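Local coordinates for protein exopolygalacturonase (Yersinia enterocolitica, PDB 2UVF) that hydrolyses polygalacturonic acid, the backbone of pectin, from chain ends, as an exo-acting family 28 glycoside hydrolase built on a beta-helix, at residues A[67-72]-A[130-135]; A[76-81]-A[113-118]; A[200-205]-A[240-245]. All coordinates share one frame; numbering follows the deposited sequence.

How the interactions relate
Interactions 1 and 2 belong to one small domain of the fibronectin type III family and touch each other: strands 66-73 and 76-80 are neighbours in the same sheet, joined by backbone bonds such as Ile-71 O to Leu-78 N. Interaction 1 pairs strands within that sheet through backbone bonds, with a glutamine pair on its partly exposed face; interaction 2 crosses from this sheet to the facing one, has no hydrogen bond between its segments and is mostly apolar. Interaction 3 lies in the beta-helix, its centre about 42 Å from that of interaction 1 and about 35 Å from that of interaction 2. It is buried, and its second segment also carries an arginine to the bound sugar.

Interaction 1: residues A[67-72]-A[130-135]; sequences VDYQIF and VKAQYA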
loop_
_atom_site.group_PDB
_atom_site.type_symbol
_atom_site.label_atom_id
_atom_site.label_comp_id
_atom_site.label_asym_id
_atom_site.label_seq_id
_atom_site.Cartn_x
_atom_site.Cartn_y
_atom_site.Cartn_z
ATOM N N VAL A 67 -7.154 -24.868 5.339
ATOM C CA VAL A 67 -7.456 -24.662 3.921
ATOM C C VAL A 67 -8.515 -23.575 3.678
ATOM O O VAL A 67 -8.735 -23.173 2.540
ATOM C CB VAL A 67 -7.836 -25.998 3.191
ATOM C CG1 VAL A 67 -6.670 -26.962 3.189
ATOM C CG2 VAL A 67 -9.085 -26.650 3.813
ATOM N N ASP A 68 -9.125 -23.087 4.760
ATOM C CA ASP A 68 -10.239 -22.138 4.703
ATOM C C ASP A 68 -10.655 -21.705 6.114
ATOM O O ASP A 68 -10.122 -22.206 7.101
ATOM C CB ASP A 68 -11.435 -22.764 3.978
ATOM C CG ASP A 68 -12.159 -21.784 3.074
ATOM O OD1 ASP A 68 -12.094 -20.556 3.299
ATOM O OD2 ASP A 68 -12.809 -22.250 2.127
ATOM N N TYR A 69 -11.599 -20.765 6.190
ATOM C CA TYR A 69 -12.214 -20.327 7.455
ATOM C C TYR A 69 -13.719 -20.186 7.246
ATOM O O TYR A 69 -14.156 -19.839 6.141
ATOM C CB TYR A 69 -11.642 -18.981 7.906
ATOM C CG TYR A 69 -10.253 -19.063 8.485
ATOM C CD1 TYR A 69 -10.052 -19.253 9.857
ATOM C CD2 TYR A 69 -9.129 -18.940 7.662
ATOM C CE1 TYR A 69 -8.766 -19.332 10.394
ATOM C CE2 TYR A 69 -7.844 -19.013 8.189
ATOM C CZ TYR A 69 -7.662 -19.213 9.547
ATOM O OH TYR A 69 -6.376 -19.270 10.041
ATOM N N GLN A 70 -14.502 -20.457 8.296
ATOM C CA GLN A 70 -15.969 -20.402 8.219
ATOM C C GLN A 70 -16.512 -19.408 9.224
ATOM O O GLN A 70 -16.034 -19.347 10.356
ATOM C CB GLN A 70 -16.591 -21.768 8.514
ATOM C CG GLN A 70 -16.222 -22.885 7.555
ATOM C CD GLN A 70 -17.106 -24.119 7.741
ATOM O OE1 GLN A 70 -17.886 -24.209 8.704
ATOM N NE2 GLN A 70 -16.985 -25.078 6.829
ATOM N N ILE A 71 -17.540 -18.666 8.822
ATOM C CA ILE A 71 -18.022 -17.514 9.594
ATOM C C ILE A 71 -19.482 -17.684 10.027
ATOM O O ILE A 71 -20.346 -17.958 9.210
ATOM C CB ILE A 71 -17.782 -16.165 8.824
ATOM C CG1 ILE A 71 -16.289 -15.810 8.814
ATOM C CG2 ILE A 71 -18.554 -15.021 9.454
ATOM C CD1 ILE A 71 -15.480 -16.476 7.711
ATOM N N PHE A 72 -19.732 -17.517 11.323
ATOM C CA PHE A 72 -21.056 -17.727 11.913
ATOM C C PHE A 72 -21.521 -16.488 12.661
ATOM O O PHE A 72 -20.769 -15.920 13.459
ATOM C CB PHE A 72 -21.032 -18.895 12.909
ATOM C CG PHE A 72 -20.290 -20.119 12.429
ATOM C CD1 PHE A 72 -20.976 -21.173 11.831
ATOM C CD2 PHE A 72 -18.916 -20.237 12.621
ATOM C CE1 PHE A 72 -20.311 -22.311 11.398
ATOM C CE2 PHE A 72 -18.246 -21.374 12.187
ATOM C CZ PHE A 72 -18.949 -22.416 11.576
ATOM N N VAL A 130 -15.571 -17.150 14.119
ATOM C CA VAL A 130 -14.835 -17.732 12.980
ATOM C C VAL A 130 -14.099 -19.033 13.370
ATOM O O VAL A 130 -13.446 -19.106 14.417
ATOM C CB VAL A 130 -13.841 -16.684 12.326
ATOM C CG1 VAL A 130 -12.742 -16.245 13.299
ATOM C CG2 VAL A 130 -13.237 -17.218 11.038
ATOM N N LYS A 131 -14.224 -20.056 12.523
ATOM C CA LYS A 131 -13.494 -21.321 12.697
ATOM C C LYS A 131 -12.590 -21.584 11.496
ATOM O O LYS A 131 -13.018 -21.387 10.346
ATOM C CB LYS A 131 -14.463 -22.513 12.823
ATOM C CG LYS A 131 -15.546 -22.389 13.865
ATOM C CD LYS A 131 -16.226 -23.738 14.061
ATOM C CE LYS A 131 -17.362 -23.655 15.082
ATOM N NZ LYS A 131 -17.661 -24.978 15.726
ATOM N N ALA A 132 -11.359 -22.018 11.772
ATOM C CA ALA A 132 -10.478 -22.616 10.769
ATOM C C ALA A 132 -11.067 -23.913 10.223
ATOM O O ALA A 132 -11.573 -24.750 10.977
ATOM C CB ALA A 132 -9.102 -22.882 11.348
ATOM N N GLN A 133 -11.006 -24.064 8.905
ATOM C CA GLN A 133 -11.420 -25.287 8.246
ATOM C C GLN A 133 -10.160 -26.002 7.782
ATOM O O GLN A 133 -9.262 -25.389 7.197
ATOM C CB GLN A 133 -12.344 -24.987 7.062
ATOM C CG GLN A 133 -13.092 -26.200 6.510
ATOM C CD GLN A 133 -13.684 -25.944 5.144
ATOM O OE1 GLN A 133 -14.837 -25.534 5.024
ATOM N NE2 GLN A 133 -12.892 -26.167 4.103
ATOM N N TYR A 134 -10.085 -27.299 8.067
ATOM C CA TYR A 134 -8.882 -28.060 7.786
ATOM C C TYR A 134 -9.024 -28.871 6.507
ATOM O O TYR A 134 -10.129 -29.071 5.999
ATOM C CB TYR A 134 -8.507 -28.952 8.977
ATOM C CG TYR A 134 -8.180 -28.187 10.247
ATOM C CD1 TYR A 134 -6.980 -27.485 10.378
ATOM C CD2 TYR A 134 -9.067 -28.169 11.317
ATOM C CE1 TYR A 134 -6.682 -26.783 11.531
ATOM C CE2 TYR A 134 -8.777 -27.465 12.478
ATOM C CZ TYR A 134 -7.582 -26.781 12.577
ATOM O OH TYR A 134 -7.299 -26.096 13.734
ATOM N N ALA A 135 -7.884 -29.321 5.993
ATOM C CA ALA A 135 -7.818 -30.120 4.772
ATOM C C ALA A 135 -8.766 -31.329 4.818
ATOM O O ALA A 135 -9.435 -31.632 3.822
ATOM C CB ALA A 135 -6.377 -30.564 4.525
#
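Strands 67-72 and 130-134 run antiparallel with their axes 150° apart in direction, and Gln-70 faces Lys-131 as a hydrogen-bonded pair, Gln-70 N to Lys-131 O at 2.7 Å and Lys-131 N to Gln-70 O at 2.9 Å. Toward Gln-133 the ladder is interrupted by a classic beta bulge: Val-67 and Asp-68 both face this residue, Val-67 N donating to Gln-133 O at 2.9 Å and Gln-133 N to Asp-68 O at 2.7 Å. On the face bearing the two glutamines, Gln-70 NE2 meets a lone pair of Gln-133 OE1 at 2.8 Å, the amide planes standing 81° apart. The extended chain of Gln-133 starts with CG anti to the backbone N (chi1 -166°), which carries its amide across to Gln-70. Beside them, the two side chains crossing at about a right angle, Lys-131 CG lies 3.3 Å from Phe-72 CE2. The face bearing Tyr-69, Ile-71, Val-130 and Ala-132 is mainly apolar. Tyr-69 CE1 rests 3.7 Å from Ala-132 CB, while Val-130 CG2 touches both Tyr-69 CB and Ile-71 CG1. This face, turned to Trp-57 and strand 53-58, with the glutamines on the other, fits a strand pair in the beta-sandwich of a fibronectin type III domain.

Interaction 2: residues A[76-81]-A[113-118]; sequences KLLGKA and QNFTVI
Phe-115 brings the outer rim of its ring up to Leu-78 CB and the backbone of Gly-79 and Lys-80, spanning the gap between strands 76-80 and 114-117, whose axes come no closer than 8.8 Å. With CG anti to the backbone N (chi1 -180°), the ring is carried straight toward the other strand. At its far end Phe-115 CZ lies 3.7 Å from Leu-78 CB. One step round the ring, Phe-115 CE1 approaches Gly-79 C at 3.8 Å obliquely and has Lys-80 O, also at 3.8 Å, near the ring plane at its edge. Gly-79 offers bare backbone here, at a positive phi of 147°, and belongs to a classic beta bulge in which Leu-78 and Gly-79 both face Ile-71 of the neighbouring strand. Leu-78 CD1 comes within 4.3 Å of Val-117 CG2, a looser touch. At the opposite end Ala-81, the first residue of helix 81-88, sets its CB 4.0 Å from Asn-114 O. Ile-71 and Trp-57 also pack on Phe-115, and Phe-128 touches both Leu-78 and Val-117, so the ring sits in the core between the two sheets of the fibronectin type III beta-sandwich. No hydrogen bond crosses between the segments. Across them the contact therefore relies on van der Waals packing, with one buried aromatic ring fitted to a bulged strand.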
loop_
_atom_site.group_PDB
_atom_site.type_symbol
_atom_site.label_atom_id
_atom_site.label_comp_id
_atom_site.label_asym_id
_atom_site.label_seq_id
_atom_site.Cartn_x
_atom_site.Cartn_y
_atom_site.Cartn_z
ATOM N N LYS A 76 -25.053 -19.565 13.552
ATOM C CA LYS A 76 -25.510 -20.022 12.233
ATOM C C LYS A 76 -24.504 -19.642 11.138
ATOM O O LYS A 76 -24.040 -18.495 11.082
ATOM C CB LYS A 76 -26.906 -19.488 11.882
ATOM C CG LYS A 76 -27.674 -20.437 10.935
ATOM C CD LYS A 76 -28.703 -19.718 10.041
ATOM C CE LYS A 76 -28.036 -18.948 8.891
ATOM N NZ LYS A 76 -27.830 -17.501 9.217
ATOM N N LEU A 77 -24.179 -20.613 10.282
ATOM C CA LEU A 77 -23.187 -20.436 9.220
ATOM C C LEU A 77 -23.579 -19.350 8.212
ATOM O O LEU A 77 -24.689 -19.378 7.653
ATOM C CB LEU A 77 -22.917 -21.772 8.509
ATOM C CG LEU A 77 -21.926 -21.830 7.334
ATOM C CD1 LEU A 77 -20.469 -21.644 7.789
ATOM C CD2 LEU A 77 -22.085 -23.144 6.597
ATOM N N LEU A 78 -22.666 -18.397 8.000
ATOM C CA LEU A 78 -22.837 -17.357 6.978
ATOM C C LEU A 78 -22.153 -17.731 5.662
ATOM O O LEU A 78 -22.576 -17.298 4.575
ATOM C CB LEU A 78 -22.331 -15.996 7.495
ATOM C CG LEU A 78 -23.093 -15.399 8.686
ATOM C CD1 LEU A 78 -22.285 -14.311 9.368
ATOM C CD2 LEU A 78 -24.458 -14.871 8.262
ATOM N N GLY A 79 -21.094 -18.532 5.763
ATOM C CA GLY A 79 -20.350 -18.985 4.591
ATOM C C GLY A 79 -18.863 -19.187 4.819
ATOM O O GLY A 79 -18.382 -19.140 5.949
ATOM N N LYS A 80 -18.134 -19.404 3.725
ATOM C CA LYS A 80 -16.671 -19.616 3.781
ATOM C C LYS A 80 -15.908 -18.371 3.324
ATOM O O LYS A 80 -16.360 -17.660 2.417
ATOM C CB LYS A 80 -16.268 -20.833 2.940
ATOM C CG LYS A 80 -17.068 -22.086 3.253
ATOM C CD LYS A 80 -16.250 -23.344 3.119
ATOM C CE LYS A 80 -16.497 -24.030 1.790
ATOM N NZ LYS A 80 -16.455 -25.534 1.895
ATOM N N ALA A 81 -14.759 -18.119 3.952
ATOM C CA ALA A 81 -13.885 -16.989 3.590
ATOM C C ALA A 81 -13.565 -16.946 2.095
ATOM O O ALA A 81 -13.708 -15.897 1.456
ATOM C CB ALA A 81 -12.598 -17.015 4.416
ATOM N N GLN A 113 -8.392 -14.179 5.205
ATOM C CA GLN A 113 -8.445 -13.637 6.575
ATOM C C GLN A 113 -9.536 -12.561 6.671
ATOM O O GLN A 113 -9.578 -11.787 7.618
ATOM C CB GLN A 113 -7.102 -13.027 6.957
ATOM C CG GLN A 113 -5.948 -14.013 7.060
ATOM C CD GLN A 113 -4.619 -13.328 7.272
ATOM O OE1 GLN A 113 -3.720 -13.404 6.432
ATOM N NE2 GLN A 113 -4.481 -12.658 8.401
ATOM N N ASN A 114 -10.412 -12.511 5.675
ATOM C CA ASN A 114 -11.488 -11.523 5.641
ATOM C C ASN A 114 -12.784 -12.135 5.134
ATOM O O ASN A 114 -12.759 -13.066 4.331
ATOM C CB ASN A 114 -11.100 -10.285 4.804
ATOM C CG ASN A 114 -11.103 -10.557 3.307
ATOM O OD1 ASN A 114 -10.096 -11.016 2.752
ATOM N ND2 ASN A 114 -12.231 -10.255 2.637
ATOM N N PHE A 115 -13.906 -11.603 5.610
ATOM C CA PHE A 115 -15.243 -12.037 5.200
ATOM C C PHE A 115 -16.185 -10.835 5.320
ATOM O O PHE A 115 -16.316 -10.257 6.392
ATOM C CB PHE A 115 -15.707 -13.207 6.095
ATOM C CG PHE A 115 -17.086 -13.754 5.769
ATOM C CD1 PHE A 115 -17.229 -14.903 5.002
ATOM C CD2 PHE A 115 -18.235 -13.157 6.279
ATOM C CE1 PHE A 115 -18.495 -15.422 4.709
ATOM C CE2 PHE A 115 -19.501 -13.675 5.994
ATOM C CZ PHE A 115 -19.627 -14.803 5.203
ATOM N N THR A 116 -16.825 -10.460 4.213
ATOM C CA THR A 116 -17.768 -9.324 4.188
ATOM C C THR A 116 -19.249 -9.729 4.391
ATOM O O THR A 116 -19.856 -10.377 3.527
ATOM C CB THR A 116 -17.627 -8.508 2.880
ATOM O OG1 THR A 116 -16.259 -8.173 2.686
ATOM C CG2 THR A 116 -18.431 -7.234 2.937
ATOM N N VAL A 117 -19.829 -9.322 5.522
ATOM C CA VAL A 117 -21.232 -9.631 5.820
ATOM C C VAL A 117 -22.188 -8.540 5.330
ATOM O O VAL A 117 -22.225 -7.452 5.916
ATOM C CB VAL A 117 -21.472 -9.831 7.333
ATOM C CG1 VAL A 117 -22.864 -10.410 7.572
ATOM C CG2 VAL A 117 -20.396 -10.724 7.972
ATOM N N ILE A 118 -22.978 -8.836 4.290
ATOM C CA ILE A 118 -23.956 -7.872 3.751
ATOM C C ILE A 118 -25.430 -8.217 4.072
ATOM O O ILE A 118 -25.716 -9.206 4.762
ATOM C CB ILE A 118 -23.769 -7.615 2.211
ATOM C CG1 ILE A 118 -24.300 -8.784 1.373
ATOM C CG2 ILE A 118 -22.297 -7.285 1.882
ATOM C CD1 ILE A 118 -24.777 -8.396 -0.015
#

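Interaction 3: residues A[200-205]-A[240-245]; sequences ALWLKS and RPASLI. With ADA (alpha-D-galactopyranuronic acid), chain C.
Ala-200 and Ala-242 press methyl to methyl, CB to CB at 3.5 Å, in the tightly packed part of this contact, and Ala-200 CB also lies 3.3 Å from Ser-243 O. The Trp-202 side chain points away at its root, yet its six-membered ring returns to Ala-242, Trp-202 CH2 standing 3.6 Å from Ala-242 CB; this partly exposed indole forms the looser margin. Further along, Leu-201 pairs in parallel with Ile-245, and Leu-201 N donates to Leu-244 O at 3.0 Å from above the carbonyl plane. Leu-203 CD1 then closes on Ile-245 CG2 at 3.7 Å, the two side chains crossing at a slant. Asn-246 ND2 binds both Leu-201 O and Ser-243 O, so a side-chain amide ties both segments together, at neighbouring turns of the parallel beta-helix. Arg-240 makes no contact with 200-205 and extends instead into the sugar pocket. Its chain stays extended from CG to NE (chi2 173°), and Arg-240 NH1 bonds O6A of one galacturonic acid unit at 2.8 Å. Arg-240 NH2 bonds both O6A, which lies at the guanidinium edge near its plane, and O6B. His-355 and Asn-406 bond the same unit. Methyl and aliphatic packing, with a backbone bond and the Asn-246 amide, thus joins the turns, whereas three hydrogen bonds from Arg-240 are consistent with recognition of a uronic acid carboxylate.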
loop_
_atom_site.group_PDB
_atom_site.type_symbol
_atom_site.label_atom_id
_atom_site.label_comp_id
_atom_site.label_asym_id
_atom_site.label_seq_id
_atom_site.Cartn_x
_atom_site.Cartn_y
_atom_site.Cartn_z
ATOM N N ALA A 200 -8.774 20.457 -6.781
ATOM C CA ALA A 200 -8.604 20.019 -5.392
ATOM C C ALA A 200 -9.869 20.196 -4.573
ATOM O O ALA A 200 -10.499 21.241 -4.625
ATOM C CB ALA A 200 -7.433 20.744 -4.720
ATOM N N LEU A 201 -10.225 19.162 -3.820
ATOM C CA LEU A 201 -11.380 19.187 -2.929
ATOM C C LEU A 201 -10.855 18.953 -1.522
ATOM O O LEU A 201 -9.785 18.392 -1.353
ATOM C CB LEU A 201 -12.392 18.093 -3.301
ATOM C CG LEU A 201 -12.866 17.998 -4.760
ATOM C CD1 LEU A 201 -13.391 16.596 -5.069
ATOM C CD2 LEU A 201 -13.918 19.067 -5.113
ATOM N N TRP A 202 -11.605 19.391 -0.515
ATOM C CA TRP A 202 -11.123 19.386 0.857
ATOM C C TRP A 202 -12.173 18.728 1.730
ATOM O O TRP A 202 -13.297 19.222 1.854
ATOM C CB TRP A 202 -10.813 20.815 1.330
ATOM C CG TRP A 202 -9.913 21.555 0.383
ATOM C CD1 TRP A 202 -10.290 22.236 -0.749
ATOM C CD2 TRP A 202 -8.490 21.674 0.470
ATOM N NE1 TRP A 202 -9.181 22.767 -1.374
ATOM C CE2 TRP A 202 -8.063 22.436 -0.650
ATOM C CE3 TRP A 202 -7.531 21.208 1.378
ATOM C CZ2 TRP A 202 -6.712 22.749 -0.882
ATOM C CZ3 TRP A 202 -6.183 21.526 1.148
ATOM C CH2 TRP A 202 -5.795 22.294 0.027
ATOM N N LEU A 203 -11.808 17.589 2.308
ATOM C CA LEU A 203 -12.740 16.800 3.088
ATOM C C LEU A 203 -12.759 17.320 4.510
ATOM O O LEU A 203 -11.941 18.161 4.893
ATOM C CB LEU A 203 -12.353 15.308 3.071
ATOM C CG LEU A 203 -12.302 14.542 1.740
ATOM C CD1 LEU A 203 -11.913 13.113 1.983
ATOM C CD2 LEU A 203 -13.624 14.585 0.997
ATOM N N LYS A 204 -13.706 16.819 5.287
ATOM C CA LYS A 204 -13.808 17.176 6.690
ATOM C C LYS A 204 -14.210 15.941 7.471
ATOM O O LYS A 204 -14.650 14.937 6.884
ATOM C CB LYS A 204 -14.824 18.292 6.905
ATOM C CG LYS A 204 -16.237 17.985 6.401
ATOM C CD LYS A 204 -17.254 18.452 7.427
ATOM C CE LYS A 204 -18.652 18.491 6.862
ATOM N NZ LYS A 204 -18.911 19.807 6.206
ATOM N N SER A 205 -14.044 16.033 8.790
ATOM C CA SER A 205 -14.364 14.960 9.718
ATOM C C SER A 205 -15.807 14.436 9.597
ATOM O O SER A 205 -16.701 15.138 9.111
ATOM C CB SER A 205 -14.072 15.419 11.145
ATOM O OG SER A 205 -12.703 15.795 11.258
ATOM N N ARG A 240 4.029 21.928 -1.411
ATOM C CA ARG A 240 3.489 21.106 -2.492
ATOM C C ARG A 240 2.040 21.501 -2.766
ATOM O O ARG A 240 1.346 21.982 -1.865
ATOM C CB ARG A 240 3.595 19.622 -2.120
ATOM C CG ARG A 240 5.010 19.116 -2.119
ATOM C CD ARG A 240 5.085 17.713 -1.584
ATOM N NE ARG A 240 6.358 17.087 -1.914
ATOM C CZ ARG A 240 6.609 15.786 -1.801
ATOM N NH1 ARG A 240 5.678 14.944 -1.366
ATOM N NH2 ARG A 240 7.795 15.324 -2.133
ATOM N N PRO A 241 1.565 21.308 -4.005
ATOM C CA PRO A 241 0.182 21.674 -4.189
ATOM C C PRO A 241 -0.755 20.663 -3.527
ATOM O O PRO A 241 -0.309 19.587 -3.084
ATOM C CB PRO A 241 0.018 21.654 -5.708
ATOM C CG PRO A 241 1.004 20.668 -6.188
ATOM C CD PRO A 241 2.171 20.785 -5.244
ATOM N N ALA A 242 -2.036 21.025 -3.454
ATOM C CA ALA A 242 -3.069 20.114 -3.037
ATOM C C ALA A 242 -3.188 18.941 -4.033
ATOM O O ALA A 242 -2.963 19.096 -5.238
ATOM C CB ALA A 242 -4.401 20.847 -2.931
ATOM N N SER A 243 -3.526 17.768 -3.491
ATOM C CA SER A 243 -3.927 16.613 -4.287
ATOM C C SER A 243 -5.340 16.823 -4.808
ATOM O O SER A 243 -5.990 17.819 -4.477
ATOM C CB SER A 243 -3.874 15.347 -3.423
ATOM O OG SER A 243 -2.571 15.142 -2.888
ATOM N N LEU A 244 -5.826 15.872 -5.604
ATOM C CA LEU A 244 -7.198 15.886 -6.064
ATOM C C LEU A 244 -8.165 15.797 -4.876
ATOM O O LEU A 244 -9.173 16.503 -4.830
ATOM C CB LEU A 244 -7.434 14.739 -7.058
ATOM C CG LEU A 244 -8.744 14.693 -7.849
ATOM C CD1 LEU A 244 -8.928 15.982 -8.680
ATOM C CD2 LEU A 244 -8.819 13.444 -8.740
ATOM N N ILE A 245 -7.851 14.924 -3.922
ATOM C CA ILE A 245 -8.654 14.789 -2.710
ATOM C C ILE A 245 -7.754 14.980 -1.517
ATOM O O ILE A 245 -6.672 14.389 -1.433
ATOM C CB ILE A 245 -9.402 13.426 -2.620
ATOM C CG1 ILE A 245 -10.375 13.268 -3.789
ATOM C CG2 ILE A 245 -10.133 13.280 -1.269
ATOM C CD1 ILE A 245 -10.552 11.856 -4.243
HETATM C C1 ADA C . 10.043 8.877 -0.881
HETATM C C2 ADA C . 9.157 8.169 0.164
HETATM C C3 ADA C . 7.689 8.357 -0.266
HETATM C C4 ADA C . 7.344 9.876 -0.353
HETATM C C5 ADA C . 8.299 10.568 -1.351
HETATM C C6 ADA C . 8.156 12.099 -1.572
HETATM O O2 ADA C . 9.509 6.778 0.296
HETATM O O3 ADA C . 6.809 7.661 0.614
HETATM O O4 ADA C . 7.420 10.506 0.930
HETATM O O5 ADA C . 9.694 10.293 -1.015
HETATM O O6B ADA C . 9.212 12.767 -1.521
HETATM O O6A ADA C . 7.020 12.581 -1.802
#